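PDB 4OQY: (S)-imine reductase from Streptomyces sp. GF3546, which probably reduces imines to S-configured amines with NADPH as hydride donor. Local coordinates for residues S182-N193 and T247-P258. Residues are numbered along the deposited sequence; the frame is centred on the assembly and turned at random.
Sequences SYYQTLALGQAN and THQDAGVSTVLP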
# COMPACT_ATOMS: atom_id res chain seq x y z
N SER B 182 -5.52 1.02 -3.88
CA SER B 182 -6.11 0.04 -2.96
C SER B 182 -6.92 0.76 -1.87
O SER B 182 -7.95 0.28 -1.41
CB SER B 182 -5.05 -0.85 -2.36
OG SER B 182 -4.31 -0.21 -1.34
N TYR B 183 -6.44 1.95 -1.53
CA TYR B 183 -7.10 2.82 -0.56
C TYR B 183 -8.44 3.28 -1.12
O TYR B 183 -9.48 3.04 -0.53
CB TYR B 183 -6.16 3.98 -0.32
CG TYR B 183 -6.65 5.08 0.55
CD1 TYR B 183 -6.55 4.94 1.91
CD2 TYR B 183 -7.14 6.27 0.03
CE1 TYR B 183 -6.94 5.95 2.76
CE2 TYR B 183 -7.54 7.30 0.88
CZ TYR B 183 -7.44 7.12 2.24
OH TYR B 183 -7.83 8.09 3.15
N TYR B 184 -8.42 3.82 -2.33
CA TYR B 184 -9.68 4.15 -3.00
C TYR B 184 -10.65 2.98 -3.21
O TYR B 184 -11.87 3.15 -3.12
CB TYR B 184 -9.41 4.84 -4.34
CG TYR B 184 -8.73 6.19 -4.20
CD1 TYR B 184 -8.99 7.02 -3.10
CD2 TYR B 184 -7.87 6.64 -5.16
CE1 TYR B 184 -8.35 8.25 -2.97
CE2 TYR B 184 -7.25 7.86 -5.05
CZ TYR B 184 -7.49 8.65 -3.95
OH TYR B 184 -6.87 9.87 -3.90
N GLN B 185 -10.10 1.80 -3.49
CA GLN B 185 -10.87 0.58 -3.71
C GLN B 185 -11.67 0.26 -2.46
O GLN B 185 -12.82 -0.10 -2.53
CB GLN B 185 -9.92 -0.58 -4.09
CG GLN B 185 -10.59 -1.91 -4.42
CD GLN B 185 -11.21 -1.96 -5.82
OE1 GLN B 185 -10.65 -1.45 -6.78
NE2 GLN B 185 -12.37 -2.58 -5.91
N THR B 186 -11.04 0.43 -1.30
CA THR B 186 -11.67 0.18 -0.05
C THR B 186 -12.82 1.16 0.21
O THR B 186 -13.85 0.80 0.78
CB THR B 186 -10.58 0.32 1.04
OG1 THR B 186 -9.82 -0.90 1.11
CG2 THR B 186 -11.15 0.64 2.33
N LEU B 187 -12.63 2.41 -0.20
CA LEU B 187 -13.66 3.42 0.03
C LEU B 187 -14.86 3.13 -0.88
O LEU B 187 -16.01 3.26 -0.47
CB LEU B 187 -13.09 4.83 -0.18
CG LEU B 187 -11.98 5.29 0.78
CD1 LEU B 187 -11.52 6.69 0.41
CD2 LEU B 187 -12.41 5.26 2.25
N ALA B 188 -14.58 2.67 -2.10
CA ALA B 188 -15.62 2.21 -3.00
C ALA B 188 -16.38 1.03 -2.40
O ALA B 188 -17.60 1.05 -2.35
CB ALA B 188 -15.02 1.82 -4.35
N LEU B 189 -15.64 0.02 -1.94
CA LEU B 189 -16.24 -1.14 -1.29
C LEU B 189 -17.10 -0.72 -0.09
O LEU B 189 -18.21 -1.20 0.09
CB LEU B 189 -15.16 -2.15 -0.85
CG LEU B 189 -15.64 -3.35 -0.03
CD1 LEU B 189 -16.45 -4.31 -0.91
CD2 LEU B 189 -14.48 -4.08 0.65
N GLY B 190 -16.58 0.18 0.73
CA GLY B 190 -17.35 0.70 1.86
C GLY B 190 -18.69 1.28 1.42
O GLY B 190 -19.75 0.93 1.97
N GLN B 191 -18.65 2.15 0.42
CA GLN B 191 -19.88 2.82 -0.03
C GLN B 191 -20.88 1.85 -0.58
O GLN B 191 -22.07 1.97 -0.31
CB GLN B 191 -19.57 3.90 -1.07
CG GLN B 191 -19.01 5.14 -0.42
CD GLN B 191 -18.52 6.18 -1.42
OE1 GLN B 191 -18.62 6.00 -2.62
NE2 GLN B 191 -17.99 7.28 -0.89
N ALA B 192 -20.41 0.84 -1.29
CA ALA B 192 -21.29 -0.19 -1.82
C ALA B 192 -21.93 -1.03 -0.72
O ALA B 192 -22.87 -1.77 -0.99
CB ALA B 192 -20.51 -1.09 -2.78
N ASN B 193 -21.41 -0.93 0.51
CA ASN B 193 -21.93 -1.66 1.68
C ASN B 193 -22.58 -0.71 2.68
O ASN B 193 -22.81 -1.08 3.83
CB ASN B 193 -20.81 -2.45 2.38
CG ASN B 193 -20.51 -3.77 1.69
OD1 ASN B 193 -21.16 -4.78 1.97
ND2 ASN B 193 -19.54 -3.77 0.80
N THR B 247 -15.34 -10.56 -2.30
CA THR B 247 -15.96 -9.43 -1.60
C THR B 247 -16.23 -8.26 -2.54
O THR B 247 -17.33 -7.72 -2.55
CB THR B 247 -15.05 -8.99 -0.45
OG1 THR B 247 -14.90 -10.08 0.46
CG2 THR B 247 -15.63 -7.79 0.27
N HIS B 248 -15.24 -7.89 -3.34
CA HIS B 248 -15.43 -6.82 -4.32
C HIS B 248 -16.40 -7.18 -5.44
O HIS B 248 -17.20 -6.35 -5.86
CB HIS B 248 -14.10 -6.34 -4.88
CG HIS B 248 -13.23 -5.69 -3.85
ND1 HIS B 248 -13.41 -4.39 -3.42
CD2 HIS B 248 -12.22 -6.19 -3.10
CE1 HIS B 248 -12.53 -4.11 -2.48
NE2 HIS B 248 -11.79 -5.18 -2.27
N GLN B 249 -16.34 -8.42 -5.92
CA GLN B 249 -17.31 -8.92 -6.92
C GLN B 249 -18.73 -8.83 -6.38
O GLN B 249 -19.59 -8.23 -6.99
CB GLN B 249 -17.01 -10.36 -7.30
CG GLN B 249 -15.70 -10.53 -8.04
CD GLN B 249 -15.37 -11.99 -8.35
OE1 GLN B 249 -15.70 -12.89 -7.57
NE2 GLN B 249 -14.69 -12.22 -9.46
N ASP B 250 -18.94 -9.39 -5.19
CA ASP B 250 -20.25 -9.35 -4.52
C ASP B 250 -20.77 -7.91 -4.33
O ASP B 250 -21.97 -7.66 -4.42
CB ASP B 250 -20.19 -10.01 -3.14
CG ASP B 250 -19.97 -11.51 -3.20
OD1 ASP B 250 -20.13 -12.14 -4.28
OD2 ASP B 250 -19.62 -12.07 -2.13
N ALA B 251 -19.87 -6.97 -4.08
CA ALA B 251 -20.28 -5.60 -3.79
C ALA B 251 -20.65 -4.81 -5.05
O ALA B 251 -21.23 -3.74 -4.96
CB ALA B 251 -19.19 -4.88 -3.02
N GLY B 252 -20.31 -5.34 -6.23
CA GLY B 252 -20.63 -4.68 -7.48
C GLY B 252 -19.68 -3.58 -7.88
O GLY B 252 -19.96 -2.81 -8.78
N VAL B 253 -18.53 -3.48 -7.21
CA VAL B 253 -17.56 -2.44 -7.52
C VAL B 253 -16.57 -2.96 -8.56
O VAL B 253 -16.64 -4.11 -8.97
CB VAL B 253 -16.82 -1.96 -6.25
CG1 VAL B 253 -17.80 -1.34 -5.27
CG2 VAL B 253 -16.04 -3.09 -5.59
N SER B 254 -15.65 -2.10 -9.00
CA SER B 254 -14.62 -2.50 -9.96
C SER B 254 -13.83 -3.66 -9.39
O SER B 254 -13.52 -3.67 -8.20
CB SER B 254 -13.67 -1.33 -10.24
OG SER B 254 -12.55 -1.74 -10.99
N THR B 255 -13.47 -4.62 -10.24
CA THR B 255 -12.61 -5.71 -9.82
C THR B 255 -11.26 -5.74 -10.51
O THR B 255 -10.52 -6.68 -10.30
CB THR B 255 -13.27 -7.09 -9.98
OG1 THR B 255 -13.68 -7.28 -11.32
CG2 THR B 255 -14.46 -7.19 -9.08
N VAL B 256 -10.89 -4.68 -11.23
CA VAL B 256 -9.65 -4.65 -12.01
C VAL B 256 -8.45 -4.90 -11.09
O VAL B 256 -7.58 -5.76 -11.34
CB VAL B 256 -9.50 -3.33 -12.80
CG1 VAL B 256 -8.11 -3.20 -13.41
CG2 VAL B 256 -10.55 -3.26 -13.91
N LEU B 257 -8.42 -4.16 -10.00
CA LEU B 257 -7.31 -4.28 -9.09
C LEU B 257 -7.27 -5.60 -8.28
O LEU B 257 -6.27 -6.31 -8.32
CB LEU B 257 -7.28 -3.05 -8.16
CG LEU B 257 -6.08 -2.98 -7.25
CD1 LEU B 257 -4.80 -2.81 -8.05
CD2 LEU B 257 -6.28 -1.82 -6.28
N PRO B 258 -8.34 -5.93 -7.54
CA PRO B 258 -8.26 -7.23 -6.86
C PRO B 258 -8.14 -8.43 -7.84
O PRO B 258 -7.57 -9.44 -7.48
CB PRO B 258 -9.56 -7.32 -6.07
CG PRO B 258 -10.45 -6.26 -6.61
CD PRO B 258 -9.61 -5.23 -7.30
O HOH W 1 -10.44 -2.31 -9.38
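L189 and A192 of the long helix 163-192 lie against H248 and A251 of helix 234-251, the local axes approaching to 9.9 Å at 47°, while the chain beyond A251 runs back along the first helix to start helix 256-270. It is a worked example of how a polar side chain on a helix can hold a neighbouring interhelical turn. G252, at positive phi, ends helix 234-251 in a Schellman motif and sends V253 inward. V253 CG1 then packs 3.7 Å from A192 CB, and L189 CD1 lies 3.5 Å from A251 CB. The other methyl, L189 CD2, meets H248 CE1 at 3.7 Å, the two side chains crossing at about a right angle.

Q185 does the polar work. With CG anti to the backbone N (chi1 -177°) and the chain bent at chi2, its amide reaches the loop that joins helices 234-251 and 256-270. Q185 NE2 donates to S254 O at 2.8 Å, the N-H...O angle being 150° and the donor somewhat tilted from the carbonyl plane. Q185 OE1 accepts from a water at 2.7 Å, which in turn accepts from L257 N and bonds S254 OG. Both ends of the amide are thus engaged, which fixes its rotation, and P258 CD lies 3.9 Å from Q185 CD. The H248 ring stands nearly upright to this amide, with CE1 3.5 Å from Q185 CG; its NE2 bonds T174 OG1 of the second subunit. A leucine in place of Q185 would probably leave S254 O without its side-chain donor and the water without one acceptor.

The chemistry implies a division of labour within this C-terminal helical domain: L189, A192, A251, V253 and the H248 ring largely fill the space between helices 163-192 and 234-251, whereas one buried amide and its water tie down the turn beside the dimer interface.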